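LacI family sugar-binding transcriptional regulator (PDB 4RK0) probably regulates transcription as a DNA-binding factor of the LacI family, its sugar-binding part holding ribose in this crystal. Local coordinates at residues Ile17-Phe21 against Ile185-Ile189; Ile74-Asn80 against Lys96-Gly100; Leu93-Lys97 against Pro137-Gln141; Thr107-Arg111 against Gln142-Gly146. All coordinates share one frame; numbering follows the deposited sequence. Where two conformers were deposited one is given.

Contact 1: Ile17-Phe21 against Ile185-Ile189; sequences ITNPF and INDEI. With RIB (alpha-D-ribofuranose), chain E.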
loop_
_atom_site.group_PDB
_atom_site.type_symbol
_atom_site.label_atom_id
_atom_site.label_comp_id
_atom_site.label_asym_id
_atom_site.label_seq_id
_atom_site.Cartn_x
_atom_site.Cartn_y
_atom_site.Cartn_z
ATOM N N ILE A 17 2.505 -1.130 -6.601
ATOM C CA ILE A 17 2.843 -0.951 -5.192
ATOM C C ILE A 17 1.647 -0.506 -4.352
ATOM O O ILE A 17 1.757 -0.326 -3.144
ATOM C CB ILE A 17 3.995 0.054 -5.008
ATOM C CG1 ILE A 17 3.724 1.378 -5.743
ATOM C CG2 ILE A 17 5.283 -0.579 -5.510
ATOM C CD1 ILE A 17 4.549 2.538 -5.228
ATOM N N THR A 18 0.512 -0.350 -4.989
ATOM C CA THR A 18 -0.684 0.084 -4.282
ATOM C C THR A 18 -1.406 -1.090 -3.646
ATOM O O THR A 18 -2.144 -0.906 -2.678
ATOM C CB THR A 18 -1.662 0.781 -5.217
ATOM O OG1 THR A 18 -1.880 -0.039 -6.360
ATOM C CG2 THR A 18 -1.110 2.109 -5.661
ATOM N N ASN A 19 -1.195 -2.296 -4.181
ATOM C CA ASN A 19 -1.782 -3.479 -3.597
ATOM C C ASN A 19 -0.943 -3.760 -2.347
ATOM O O ASN A 19 0.282 -3.930 -2.443
ATOM C CB ASN A 19 -1.686 -4.632 -4.574
ATOM C CG ASN A 19 -2.209 -5.926 -4.020
ATOM O OD1 ASN A 19 -2.401 -6.111 -2.824
ATOM N ND2 ASN A 19 -2.421 -6.859 -4.915
ATOM N N PRO A 20 -1.567 -3.745 -1.173
ATOM C CA PRO A 20 -0.788 -4.011 0.062
ATOM C C PRO A 20 0.059 -5.292 -0.031
ATOM O O PRO A 20 1.079 -5.387 0.640
ATOM C CB PRO A 20 -1.853 -4.161 1.158
ATOM C CG PRO A 20 -3.130 -3.738 0.564
ATOM C CD PRO A 20 -3.010 -3.593 -0.920
ATOM N N PHE A 21 -0.375 -6.276 -0.828
ATOM C CA PHE A 21 0.440 -7.471 -1.050
ATOM C C PHE A 21 1.838 -7.125 -1.529
ATOM O O PHE A 21 2.828 -7.634 -0.970
ATOM C CB PHE A 21 -0.224 -8.443 -2.025
ATOM C CG PHE A 21 0.599 -9.661 -2.299
ATOM C CD1 PHE A 21 0.573 -10.713 -1.424
ATOM C CD2 PHE A 21 1.436 -9.718 -3.391
ATOM C CE1 PHE A 21 1.346 -11.843 -1.635
ATOM C CE2 PHE A 21 2.238 -10.826 -3.594
ATOM C CZ PHE A 21 2.173 -11.908 -2.704
ATOM N N ILE A 185 -10.415 -13.996 -5.927
ATOM C CA ILE A 185 -9.080 -14.546 -6.156
ATOM C C ILE A 185 -7.987 -13.702 -5.531
ATOM O O ILE A 185 -6.851 -14.144 -5.424
ATOM C CB ILE A 185 -8.839 -14.835 -7.655
ATOM C CG1 ILE A 185 -8.181 -16.185 -7.849
ATOM C CG2 ILE A 185 -8.030 -13.747 -8.290
ATOM C CD1 ILE A 185 -9.126 -17.323 -7.672
ATOM N N ASN A 186 -8.320 -12.488 -5.097
ATOM C CA ASN A 186 -7.467 -11.792 -4.142
ATOM C C ASN A 186 -8.306 -10.919 -3.205
ATOM O O ASN A 186 -9.509 -10.710 -3.450
ATOM C CB ASN A 186 -6.298 -11.042 -4.768
ATOM C CG ASN A 186 -6.670 -9.710 -5.374
ATOM O OD1 ASN A 186 -7.826 -9.439 -5.699
ATOM N ND2 ASN A 186 -5.659 -8.876 -5.563
ATOM N N ASP A 187 -7.672 -10.445 -2.136
ATOM C CA ASP A 187 -8.383 -9.662 -1.108
ATOM C C ASP A 187 -8.887 -8.332 -1.695
ATOM O O ASP A 187 -9.972 -7.876 -1.343
ATOM C CB ASP A 187 -7.529 -9.433 0.137
ATOM C CG ASP A 187 -7.311 -10.720 0.976
ATOM O OD1 ASP A 187 -8.105 -11.659 0.882
ATOM O OD2 ASP A 187 -6.341 -10.751 1.734
ATOM N N GLU A 188 -8.132 -7.716 -2.579
ATOM C CA GLU A 188 -8.599 -6.472 -3.214
ATOM C C GLU A 188 -9.917 -6.672 -3.981
ATOM O O GLU A 188 -10.845 -5.872 -3.848
ATOM C CB GLU A 188 -7.517 -5.900 -4.143
ATOM C CG GLU A 188 -6.304 -5.371 -3.400
ATOM C CD GLU A 188 -5.651 -4.175 -4.082
ATOM O OE1 GLU A 188 -5.485 -4.187 -5.318
ATOM O OE2 GLU A 188 -5.286 -3.211 -3.385
ATOM N N ILE A 189 -10.032 -7.746 -4.760
ATOM C CA ILE A 189 -11.335 -8.070 -5.353
ATOM C C ILE A 189 -12.437 -8.204 -4.299
ATOM O O ILE A 189 -13.567 -7.741 -4.512
ATOM C CB ILE A 189 -11.284 -9.357 -6.179
ATOM C CG1 ILE A 189 -10.466 -9.078 -7.432
ATOM C CG2 ILE A 189 -12.680 -9.827 -6.552
ATOM C CD1 ILE A 189 -10.266 -10.273 -8.358
HETATM O O5 RIB E . -3.135 -9.743 -4.337
HETATM C C5 RIB E . -2.254 -9.519 -5.426
HETATM C C4 RIB E . -2.179 -10.804 -6.129
HETATM O O4 RIB E . -1.430 -10.758 -7.371
HETATM C C3 RIB E . -1.537 -11.583 -4.999
HETATM O O3 RIB E . -2.522 -12.577 -4.706
HETATM C C2 RIB E . -0.215 -11.997 -5.650
HETATM O O2 RIB E . 0.056 -13.365 -5.461
HETATM C C1 RIB E . -0.235 -11.508 -7.108
HETATM O O1 RIB E . 0.078 -12.540 -8.028
HETATM O O HOH W 1 -3.314 -2.455 -7.007
HETATM O O HOH W 2 -4.741 -8.207 -2.163
#
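The cleft between the two lobes of a LacI-type sugar-binding fold is closed on one flank by Asn19 and Glu188, which meet beside the bound ribose. The Asn19 amide and the Glu188 carboxylate lie stacked with their planes 6° apart, and Asn19 CG stands 3.9 Å from Glu188 CD. A bend at chi2 of Glu188 carries its carboxylate over the start of helix 20-35, where OE2 comes within 3.4 Å of Pro20 CD. Between these two segments the polar links run through water: one molecule connects Thr18 OG1 with Glu188 OE1, and another donates to Asn19 OD1, is bonded to O5 of the sugar and accepts a weak bond from Glu188 N. Lys164 offers Glu188 a weak, long-range ion pair.

Two asparagines do double duty as helix caps. Asn19 OD1 accepts from Phe21 N at 2.8 Å, the donor standing above the amide plane. Asn186 OD1 accepts from Ile189 N at 2.9 Å, which fixes the turn of its amide and presents the other end to the ligand: Asn186 ND2 donates to ribose O5 over 2.9 Å in a nearly straight bond (166°). Phe21, with CG anti to the backbone N (chi1 179°), lays one ring face against the sugar, and its CE2 lies 3.4 Å from ribose C2. Gln231 also touches this ring, while Ile17 and Thr18 pack on the second subunit. Helix starts facing a sugar from both lobes, with an aromatic face against it, are typical of the periplasmic-binding-protein fold.

Contact 2: Ile74-Asn80 against Lys96-Gly100; sequences ISNQTIN and KKAEG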
loop_
_atom_site.group_PDB
_atom_site.type_symbol
_atom_site.label_atom_id
_atom_site.label_comp_id
_atom_site.label_asym_id
_atom_site.label_seq_id
_atom_site.Cartn_x
_atom_site.Cartn_y
_atom_site.Cartn_z
ATOM N N ILE A 74 8.050 -8.939 -18.085
ATOM C CA ILE A 74 9.410 -9.257 -18.539
ATOM C C ILE A 74 9.403 -10.649 -19.167
ATOM O O ILE A 74 9.034 -11.635 -18.523
ATOM C CB ILE A 74 10.417 -9.173 -17.391
ATOM C CG1 ILE A 74 10.357 -7.792 -16.722
ATOM C CG2 ILE A 74 11.820 -9.458 -17.902
ATOM C CD1 ILE A 74 10.919 -6.640 -17.541
ATOM N N SER A 75 9.764 -10.742 -20.459
ATOM C CA SER A 75 9.623 -11.995 -21.166
ATOM C C SER A 75 10.867 -12.839 -20.953
ATOM O O SER A 75 11.945 -12.310 -20.701
ATOM C CB SER A 75 9.432 -11.756 -22.680
ATOM O OG SER A 75 10.639 -11.258 -23.244
ATOM N N ASN A 76 10.682 -14.145 -21.064
ATOM C CA ASN A 76 11.776 -15.111 -21.084
ATOM C C ASN A 76 12.788 -14.798 -22.176
ATOM O O ASN A 76 13.983 -14.915 -21.939
ATOM C CB ASN A 76 11.238 -16.541 -21.223
ATOM C CG ASN A 76 10.487 -17.007 -19.983
ATOM O OD1 ASN A 76 10.683 -16.466 -18.895
ATOM N ND2 ASN A 76 9.622 -18.008 -20.140
ATOM N N GLN A 77 12.324 -14.355 -23.343
ATOM C CA GLN A 77 13.230 -13.945 -24.416
ATOM C C GLN A 77 14.057 -12.751 -23.964
ATOM O O GLN A 77 15.265 -12.743 -24.101
ATOM C CB GLN A 77 12.455 -13.601 -25.690
ATOM C CG GLN A 77 13.309 -13.017 -26.808
ATOM C CD GLN A 77 12.665 -13.184 -28.168
ATOM O OE1 GLN A 77 12.242 -14.283 -28.533
ATOM N NE2 GLN A 77 12.590 -12.097 -28.930
ATOM N N THR A 78 13.401 -11.736 -23.405
ATOM C CA THR A 78 14.147 -10.574 -22.898
ATOM C C THR A 78 15.193 -10.980 -21.859
ATOM O O THR A 78 16.298 -10.448 -21.829
ATOM C CB THR A 78 13.213 -9.521 -22.270
ATOM O OG1 THR A 78 12.387 -8.964 -23.295
ATOM C CG2 THR A 78 14.007 -8.395 -21.608
ATOM N N ILE A 79 14.826 -11.911 -20.987
ATOM C CA ILE A 79 15.714 -12.307 -19.909
ATOM C C ILE A 79 16.987 -12.975 -20.477
ATOM O O ILE A 79 18.116 -12.648 -20.084
ATOM C CB ILE A 79 14.963 -13.218 -18.914
ATOM C CG1 ILE A 79 14.066 -12.345 -18.020
ATOM C CG2 ILE A 79 15.932 -14.035 -18.071
ATOM C CD1 ILE A 79 13.082 -13.133 -17.175
ATOM N N ASN A 80 16.787 -13.882 -21.420
ATOM C CA ASN A 80 17.896 -14.556 -22.094
ATOM C C ASN A 80 18.868 -13.604 -22.789
ATOM O O ASN A 80 20.078 -13.722 -22.611
ATOM C CB ASN A 80 17.352 -15.573 -23.092
ATOM C CG ASN A 80 16.502 -16.641 -22.429
ATOM O OD1 ASN A 80 16.409 -16.721 -21.196
ATOM N ND2 ASN A 80 15.861 -17.456 -23.245
ATOM N N LYS A 96 5.346 -13.729 -12.344
ATOM C CA LYS A 96 6.365 -14.197 -13.312
ATOM C C LYS A 96 6.578 -15.691 -13.209
ATOM O O LYS A 96 7.092 -16.188 -12.204
ATOM C CB LYS A 96 7.709 -13.507 -13.098
ATOM C CG LYS A 96 8.850 -13.995 -13.997
ATOM C CD LYS A 96 8.545 -13.737 -15.490
ATOM C CE LYS A 96 9.443 -14.560 -16.422
ATOM N NZ LYS A 96 8.925 -14.624 -17.821
ATOM N N LYS A 97 6.193 -16.402 -14.263
ATOM C CA LYS A 97 6.315 -17.829 -14.347
ATOM C C LYS A 97 7.786 -18.265 -14.553
ATOM O O LYS A 97 8.510 -17.659 -15.327
ATOM C CB LYS A 97 5.424 -18.339 -15.487
ATOM C CG LYS A 97 5.642 -19.774 -15.926
ATOM C CD LYS A 97 5.322 -20.777 -14.838
ATOM C CE LYS A 97 5.304 -22.181 -15.422
ATOM N NZ LYS A 97 6.080 -23.124 -14.577
ATOM N N ALA A 98 8.215 -19.284 -13.808
ATOM C CA ALA A 98 9.571 -19.799 -13.903
ATOM C C ALA A 98 9.654 -20.797 -15.050
ATOM O O ALA A 98 8.812 -21.687 -15.174
ATOM C CB ALA A 98 9.973 -20.477 -12.601
ATOM N N GLU A 99 10.691 -20.662 -15.861
ATOM C CA GLU A 99 10.999 -21.683 -16.866
ATOM C C GLU A 99 11.652 -22.923 -16.212
ATOM O O GLU A 99 11.389 -24.061 -16.614
ATOM C CB GLU A 99 11.850 -21.117 -18.019
ATOM C CG GLU A 99 12.851 -20.025 -17.648
ATOM C CD GLU A 99 13.342 -19.257 -18.854
ATOM O OE1 GLU A 99 13.543 -18.030 -18.731
ATOM O OE2 GLU A 99 13.520 -19.868 -19.927
ATOM N N GLY A 100 12.467 -22.709 -15.182
ATOM C CA GLY A 100 13.148 -23.816 -14.500
ATOM C C GLY A 100 14.666 -23.806 -14.606
ATOM O O GLY A 100 15.328 -24.691 -14.058
#
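Lys96 NZ is gripped by two oxygens of the facing segment, donating to Asn76 OD1 at 2.8 Å and to the backbone carbonyl Ile74 O at 3.1 Å. The contact lies in the lobe built on the seven-stranded mixed sheet, where the loop after strand 90-93 leans on the start of helix 76-86, the helix of a beta-alpha-beta crossover from strand 66-69 to strand 90-93. The two acceptors are used differently: Ile74 O is met in its carbonyl plane, whereas the nitrogen stands well above the amide plane of Asn76. A bend at chi2 of Lys96 (62°) turns the chain toward them. The helix start is itself capped, Ser75 OG accepting from Thr78 N at 2.8 Å.

Nearer the solvent, Glu99 approaches Asn76 from the opposite direction. Its OE1 stops 3.3 Å from Asn76 OD1, a meeting of two acceptors without a bond between them; the polar partner of Glu99 is Arg84, whose NH1 forms a salt bridge with OE1 and also bonds to Asn80 OD1. Glu99 is poorly ordered, in keeping with this exposed flank. On the buried flank, beside Ile69, Ile79 and Lys96 reach toward each other, and Ile79 CD1 rests 4.0 Å from Lys96 CE.

Contact 3: Leu93-Lys97 against Pro137-Gln141; sequences LDQKK and PVNIQ. With RIB (alpha-D-ribofuranose), chain E.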
loop_
_atom_site.group_PDB
_atom_site.type_symbol
_atom_site.label_atom_id
_atom_site.label_comp_id
_atom_site.label_asym_id
_atom_site.label_seq_id
_atom_site.Cartn_x
_atom_site.Cartn_y
_atom_site.Cartn_z
ATOM N N LEU A 93 9.238 -14.805 -9.213
ATOM C CA LEU A 93 8.239 -15.170 -8.282
ATOM C C LEU A 93 6.924 -14.576 -8.743
ATOM O O LEU A 93 6.859 -13.760 -9.683
ATOM C CB LEU A 93 8.564 -14.626 -6.882
ATOM C CG LEU A 93 8.522 -13.122 -6.693
ATOM C CD1 LEU A 93 8.365 -12.792 -5.190
ATOM C CD2 LEU A 93 9.696 -12.406 -7.309
ATOM N N ASP A 94 5.900 -15.029 -8.056
ATOM C CA ASP A 94 4.559 -14.479 -8.137
ATOM C C ASP A 94 4.009 -14.582 -9.571
ATOM O O ASP A 94 3.887 -15.706 -10.085
ATOM C CB ASP A 94 4.525 -13.053 -7.613
ATOM C CG ASP A 94 3.115 -12.682 -7.110
ATOM O OD1 ASP A 94 2.586 -13.404 -6.233
ATOM O OD2 ASP A 94 2.513 -11.751 -7.644
ATOM N N GLN A 95 3.652 -13.456 -10.189
ATOM C CA GLN A 95 3.053 -13.464 -11.549
ATOM C C GLN A 95 4.050 -13.797 -12.634
ATOM O O GLN A 95 3.626 -14.073 -13.738
ATOM C CB GLN A 95 2.424 -12.124 -11.911
ATOM C CG GLN A 95 1.379 -11.734 -10.870
ATOM C CD GLN A 95 0.545 -10.527 -11.267
ATOM O OE1 GLN A 95 0.659 -10.004 -12.365
ATOM N NE2 GLN A 95 -0.303 -10.094 -10.364
ATOM N N LYS A 96 5.346 -13.729 -12.344
ATOM C CA LYS A 96 6.365 -14.197 -13.312
ATOM C C LYS A 96 6.578 -15.691 -13.209
ATOM O O LYS A 96 7.092 -16.188 -12.204
ATOM C CB LYS A 96 7.709 -13.507 -13.098
ATOM C CG LYS A 96 8.850 -13.995 -13.997
ATOM C CD LYS A 96 8.545 -13.737 -15.490
ATOM C CE LYS A 96 9.443 -14.560 -16.422
ATOM N NZ LYS A 96 8.925 -14.624 -17.821
ATOM N N LYS A 97 6.193 -16.402 -14.263
ATOM C CA LYS A 97 6.315 -17.829 -14.347
ATOM C C LYS A 97 7.786 -18.265 -14.553
ATOM O O LYS A 97 8.510 -17.659 -15.327
ATOM C CB LYS A 97 5.424 -18.339 -15.487
ATOM C CG LYS A 97 5.642 -19.774 -15.926
ATOM C CD LYS A 97 5.322 -20.777 -14.838
ATOM C CE LYS A 97 5.304 -22.181 -15.422
ATOM N NZ LYS A 97 6.080 -23.124 -14.577
ATOM N N PRO A 137 -2.342 -14.531 -14.710
ATOM C CA PRO A 137 -1.017 -15.105 -14.503
ATOM C C PRO A 137 -1.107 -16.521 -13.984
ATOM O O PRO A 137 -2.123 -16.900 -13.408
ATOM C CB PRO A 137 -0.385 -14.178 -13.462
ATOM C CG PRO A 137 -1.076 -12.876 -13.668
ATOM C CD PRO A 137 -2.483 -13.224 -14.043
ATOM N N VAL A 138 -0.063 -17.322 -14.227
ATOM C CA VAL A 138 -0.140 -18.748 -13.909
ATOM C C VAL A 138 -0.385 -19.035 -12.419
ATOM O O VAL A 138 -1.193 -19.893 -12.091
ATOM C CB VAL A 138 1.116 -19.498 -14.403
ATOM C CG1 VAL A 138 1.079 -20.948 -13.962
ATOM C CG2 VAL A 138 1.181 -19.415 -15.934
ATOM N N ASN A 139 0.268 -18.275 -11.538
ATOM C CA ASN A 139 0.090 -18.454 -10.121
ATOM C C ASN A 139 -1.369 -18.277 -9.723
ATOM O O ASN A 139 -1.909 -19.056 -8.950
ATOM C CB ASN A 139 1.052 -17.532 -9.334
ATOM C CG ASN A 139 0.740 -16.034 -9.492
ATOM O OD1 ASN A 139 0.470 -15.515 -10.595
ATOM N ND2 ASN A 139 0.841 -15.313 -8.383
ATOM N N ILE A 140 -2.031 -17.305 -10.335
ATOM C CA ILE A 140 -3.423 -17.039 -10.029
ATOM C C ILE A 140 -4.318 -18.121 -10.618
ATOM O O ILE A 140 -5.197 -18.619 -9.925
ATOM C CB ILE A 140 -3.834 -15.635 -10.488
ATOM C CG1 ILE A 140 -3.109 -14.628 -9.589
ATOM C CG2 ILE A 140 -5.338 -15.498 -10.402
ATOM C CD1 ILE A 140 -3.096 -13.202 -10.089
ATOM N N GLN A 141 -4.010 -18.547 -11.851
ATOM C CA GLN A 141 -4.743 -19.598 -12.502
ATOM C C GLN A 141 -4.684 -20.856 -11.655
ATOM O O GLN A 141 -5.678 -21.533 -11.503
ATOM C CB GLN A 141 -4.185 -19.893 -13.923
ATOM C CG GLN A 141 -5.159 -20.721 -14.764
ATOM C CD GLN A 141 -6.421 -19.958 -15.162
ATOM O OE1 GLN A 141 -7.548 -20.459 -15.043
ATOM N NE2 GLN A 141 -6.238 -18.741 -15.639
HETATM O O5 RIB E . -3.135 -9.743 -4.337
HETATM C C5 RIB E . -2.254 -9.519 -5.426
HETATM C C4 RIB E . -2.179 -10.804 -6.129
HETATM O O4 RIB E . -1.430 -10.758 -7.371
HETATM C C3 RIB E . -1.537 -11.583 -4.999
HETATM O O3 RIB E . -2.522 -12.577 -4.706
HETATM C C2 RIB E . -0.215 -11.997 -5.650
HETATM O O2 RIB E . 0.056 -13.365 -5.461
HETATM C C1 RIB E . -0.235 -11.508 -7.108
HETATM O O1 RIB E . 0.078 -12.540 -8.028
HETATM O O HOH W 3 3.094 -17.033 -12.372
HETATM O O HOH W 4 2.381 -15.938 -15.207
#
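Pro137, at the N-cap position of helix 138-150, lies alongside Gln95 with both side chains pointing the same way: Pro137 CB sits 3.8 Å from Gln95 CB, and Pro137 CG lies 3.6 Å from Gln95 OE1. Held against this ring, the extended glutamine sends NE2 to the sugar's ring oxygen, O4, at 3.3 Å. Val138 follows, its CG1 brushing Lys97 CD on the solvent side while its backbone N donates to a water that in turn donates to Gln95 O. A second water does the same between Asn139 N and Asp94 O, so two amides at the helix start are tied to the loop through solvent.

That loop is a type II' beta turn, Leu93 to Lys96, leading out of strand 90-93 at the edge of the ribose cleft; Asp94 takes its second position with phi 60°. The turn leaves Asp94 facing the ligand, and its OD1 accepts from ribose O2 at 2.6 Å. Asn139 comes next along the helix. With CG between the backbone N and the carbonyl carbon (chi1 67°), its amide carbon CG sits 3.2 Å from Asp94 O, its OD1 approaches Gln95 CA, and ND2 donates to ribose O1 at 2.9 Å, fairly straight at 163°. Ile140 adds the apolar part of this wall, with CD1 3.8 Å from ribose O1 and 4.2 Å from Gln95 NE2.

Contact 4: Thr107-Arg111 against Gln142-Gly146; sequences TDDYR and QRLKG. With RIB (alpha-D-ribofuranose), chain E.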
loop_
_atom_site.group_PDB
_atom_site.type_symbol
_atom_site.label_atom_id
_atom_site.label_comp_id
_atom_site.label_asym_id
_atom_site.label_seq_id
_atom_site.Cartn_x
_atom_site.Cartn_y
_atom_site.Cartn_z
ATOM N N THR A 107 4.575 -19.492 -3.853
ATOM C CA THR A 107 3.765 -19.905 -2.754
ATOM C C THR A 107 2.772 -20.899 -3.313
ATOM O O THR A 107 2.589 -21.004 -4.544
ATOM C CB THR A 107 3.069 -18.736 -2.041
ATOM O OG1 THR A 107 2.080 -18.185 -2.908
ATOM C CG2 THR A 107 4.056 -17.670 -1.667
ATOM N N ASP A 108 2.127 -21.641 -2.428
ATOM C CA ASP A 108 1.371 -22.781 -2.872
ATOM C C ASP A 108 -0.057 -22.443 -3.311
ATOM O O ASP A 108 -1.007 -22.761 -2.626
ATOM C CB ASP A 108 1.354 -23.855 -1.791
ATOM C CG ASP A 108 0.986 -25.231 -2.349
ATOM O OD1 ASP A 108 0.370 -25.346 -3.455
ATOM O OD2 ASP A 108 1.314 -26.208 -1.660
ATOM N N ASP A 109 -0.178 -21.851 -4.494
ATOM C CA ASP A 109 -1.456 -21.356 -5.010
ATOM C C ASP A 109 -2.479 -22.455 -5.180
ATOM O O ASP A 109 -3.669 -22.291 -4.908
ATOM C CB ASP A 109 -1.233 -20.634 -6.350
ATOM C CG ASP A 109 -0.383 -19.391 -6.196
ATOM O OD1 ASP A 109 -0.876 -18.376 -5.657
ATOM O OD2 ASP A 109 0.784 -19.437 -6.577
ATOM N N TYR A 110 -2.006 -23.601 -5.655
ATOM C CA TYR A 110 -2.873 -24.729 -5.848
ATOM C C TYR A 110 -3.513 -25.196 -4.564
ATOM O O TYR A 110 -4.712 -25.436 -4.504
ATOM C CB TYR A 110 -2.046 -25.872 -6.467
ATOM C CG TYR A 110 -2.875 -27.055 -6.921
ATOM C CD1 TYR A 110 -3.448 -27.081 -8.192
ATOM C CD2 TYR A 110 -3.033 -28.168 -6.119
ATOM C CE1 TYR A 110 -4.175 -28.192 -8.644
ATOM C CE2 TYR A 110 -3.769 -29.270 -6.549
ATOM C CZ TYR A 110 -4.339 -29.274 -7.809
ATOM O OH TYR A 110 -5.067 -30.364 -8.240
ATOM N N ARG A 111 -2.700 -25.369 -3.536
ATOM C CA ARG A 111 -3.245 -25.796 -2.244
ATOM C C ARG A 111 -4.159 -24.701 -1.651
ATOM O O ARG A 111 -5.164 -25.006 -1.061
ATOM C CB ARG A 111 -2.103 -26.143 -1.281
ATOM C CG ARG A 111 -2.487 -26.563 0.132
ATOM C CD ARG A 111 -3.409 -27.780 0.167
ATOM N NE ARG A 111 -3.863 -28.087 1.529
ATOM C CZ ARG A 111 -4.840 -28.942 1.833
ATOM N NH1 ARG A 111 -5.177 -29.138 3.104
ATOM N NH2 ARG A 111 -5.492 -29.602 0.874
ATOM N N GLN A 142 -3.518 -21.156 -11.085
ATOM C CA GLN A 142 -3.416 -22.299 -10.170
ATOM C C GLN A 142 -4.407 -22.292 -8.996
ATOM O O GLN A 142 -4.771 -23.349 -8.484
ATOM C CB GLN A 142 -1.993 -22.436 -9.638
ATOM C CG GLN A 142 -0.970 -22.809 -10.699
ATOM C CD GLN A 142 -1.151 -24.228 -11.218
ATOM O OE1 GLN A 142 -1.628 -24.449 -12.335
ATOM N NE2 GLN A 142 -0.766 -25.196 -10.407
ATOM N N ARG A 143 -4.836 -21.127 -8.530
ATOM C CA ARG A 143 -5.814 -21.095 -7.457
ATOM C C ARG A 143 -7.160 -21.620 -7.927
ATOM O O ARG A 143 -7.857 -22.358 -7.217
ATOM C CB ARG A 143 -5.987 -19.674 -6.933
ATOM C CG ARG A 143 -4.761 -19.106 -6.253
ATOM C CD ARG A 143 -4.844 -17.605 -6.006
ATOM N NE ARG A 143 -3.508 -17.072 -5.774
ATOM C CZ ARG A 143 -3.201 -15.793 -5.681
ATOM N NH1 ARG A 143 -4.171 -14.862 -5.692
ATOM N NH2 ARG A 143 -1.929 -15.441 -5.511
ATOM N N LEU A 144 -7.557 -21.232 -9.133
ATOM C CA LEU A 144 -8.763 -21.792 -9.704
ATOM C C LEU A 144 -8.602 -23.305 -9.895
ATOM O O LEU A 144 -9.523 -24.104 -9.571
ATOM C CB LEU A 144 -9.062 -21.148 -11.057
ATOM C CG LEU A 144 -10.242 -21.810 -11.779
ATOM C CD1 LEU A 144 -11.542 -21.650 -11.011
ATOM C CD2 LEU A 144 -10.378 -21.217 -13.172
ATOM N N LYS A 145 -7.456 -23.682 -10.467
ATOM C CA LYS A 145 -7.163 -25.129 -10.717
ATOM C C LYS A 145 -7.237 -25.927 -9.420
ATOM O O LYS A 145 -7.871 -26.978 -9.359
ATOM C CB LYS A 145 -5.787 -25.286 -11.362
ATOM C CG LYS A 145 -5.539 -26.655 -11.994
ATOM C CD LYS A 145 -4.838 -26.530 -13.345
ATOM C CE LYS A 145 -4.055 -27.783 -13.699
ATOM N NZ LYS A 145 -2.794 -27.866 -12.910
ATOM N N GLY A 146 -6.629 -25.417 -8.354
ATOM C CA GLY A 146 -6.725 -26.121 -7.068
ATOM C C GLY A 146 -8.142 -26.141 -6.542
ATOM O O GLY A 146 -8.618 -27.156 -6.008
HETATM O O5 RIB E . -3.135 -9.743 -4.337
HETATM C C5 RIB E . -2.254 -9.519 -5.426
HETATM C C4 RIB E . -2.179 -10.804 -6.129
HETATM O O4 RIB E . -1.430 -10.758 -7.371
HETATM C C3 RIB E . -1.537 -11.583 -4.999
HETATM O O3 RIB E . -2.522 -12.577 -4.706
HETATM C C2 RIB E . -0.215 -11.997 -5.650
HETATM O O2 RIB E . 0.056 -13.365 -5.461
HETATM C C1 RIB E . -0.235 -11.508 -7.108
HETATM O O1 RIB E . 0.078 -12.540 -8.028
#
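Tyr110 and Gly146 are the nearest pair of these two helical segments, their CA atoms 4.3 Å apart. With no side chain on the glycine, the backbones come into direct touch: Gly146 CA lies 3.3 Å from Tyr110 O in a CA-H...O contact, and the same CA stands over one face of the Tyr110 ring, 3.8 Å from its centroid, as a CH-pi contact. Further CA-H...O contacts link Tyr110 CA to Gln142 O and Arg143 CA to Asp109 O.

The buried, pocket-facing end is held by ionic bonds. Arg143 holds Asp109 side-on, NE at 2.9 Å and NH2 at 3.1 Å, both to the single atom OD1, which lies in the guanidinium plane. Its chain runs extended from CG to NE, bringing the far edge to the sugar: NH2 donates to ribose O2 at 2.9 Å, and NH1 and NH2 both reach O3. NH1 has a further acceptor in Ile185 O, and Tyr213 makes a cation-pi contact with the Arg143 guanidinium. Asp109 thus acts as a second-shell residue that fixes the rotation of a ligand-binding arginine.

Toward solvent the fit is looser. Lys145 CG meets the edge of the tyrosine ring, 3.9 Å from Tyr110 CE1, and Gln142 NE2 approaches Tyr110 CD1 at 4.0 Å. Helix 109-122, leaving strand 103-107 of the mixed sheet and leading to strand 127-132 of the parallel one, packs here on helix 138-150, which follows that second strand.

Overall arrangement
Contacts 1, 3 and 4 all touch the ribose, so the pocket is built from segments far apart in sequence. Contacts 3 and 4 share helix 138-150, with centres 10 Å apart, and Asn139 O packs on Asp109 CB at 3.1 Å. Contact 1 lies 14 Å from contact 3, centre to centre, and 17 Å from contact 4. It joins the latter through a probable hydrogen bond, Ile185 O to Arg143 NH1 at 2.8 Å, and meets the former where Phe21 packs on Asp94. Contact 2 lies farther from the sugar: it shares Lys96 and Lys97 with contact 3, 12 Å away between centres. The side chain of Lys96 remains about 9 Å from the bound ribose.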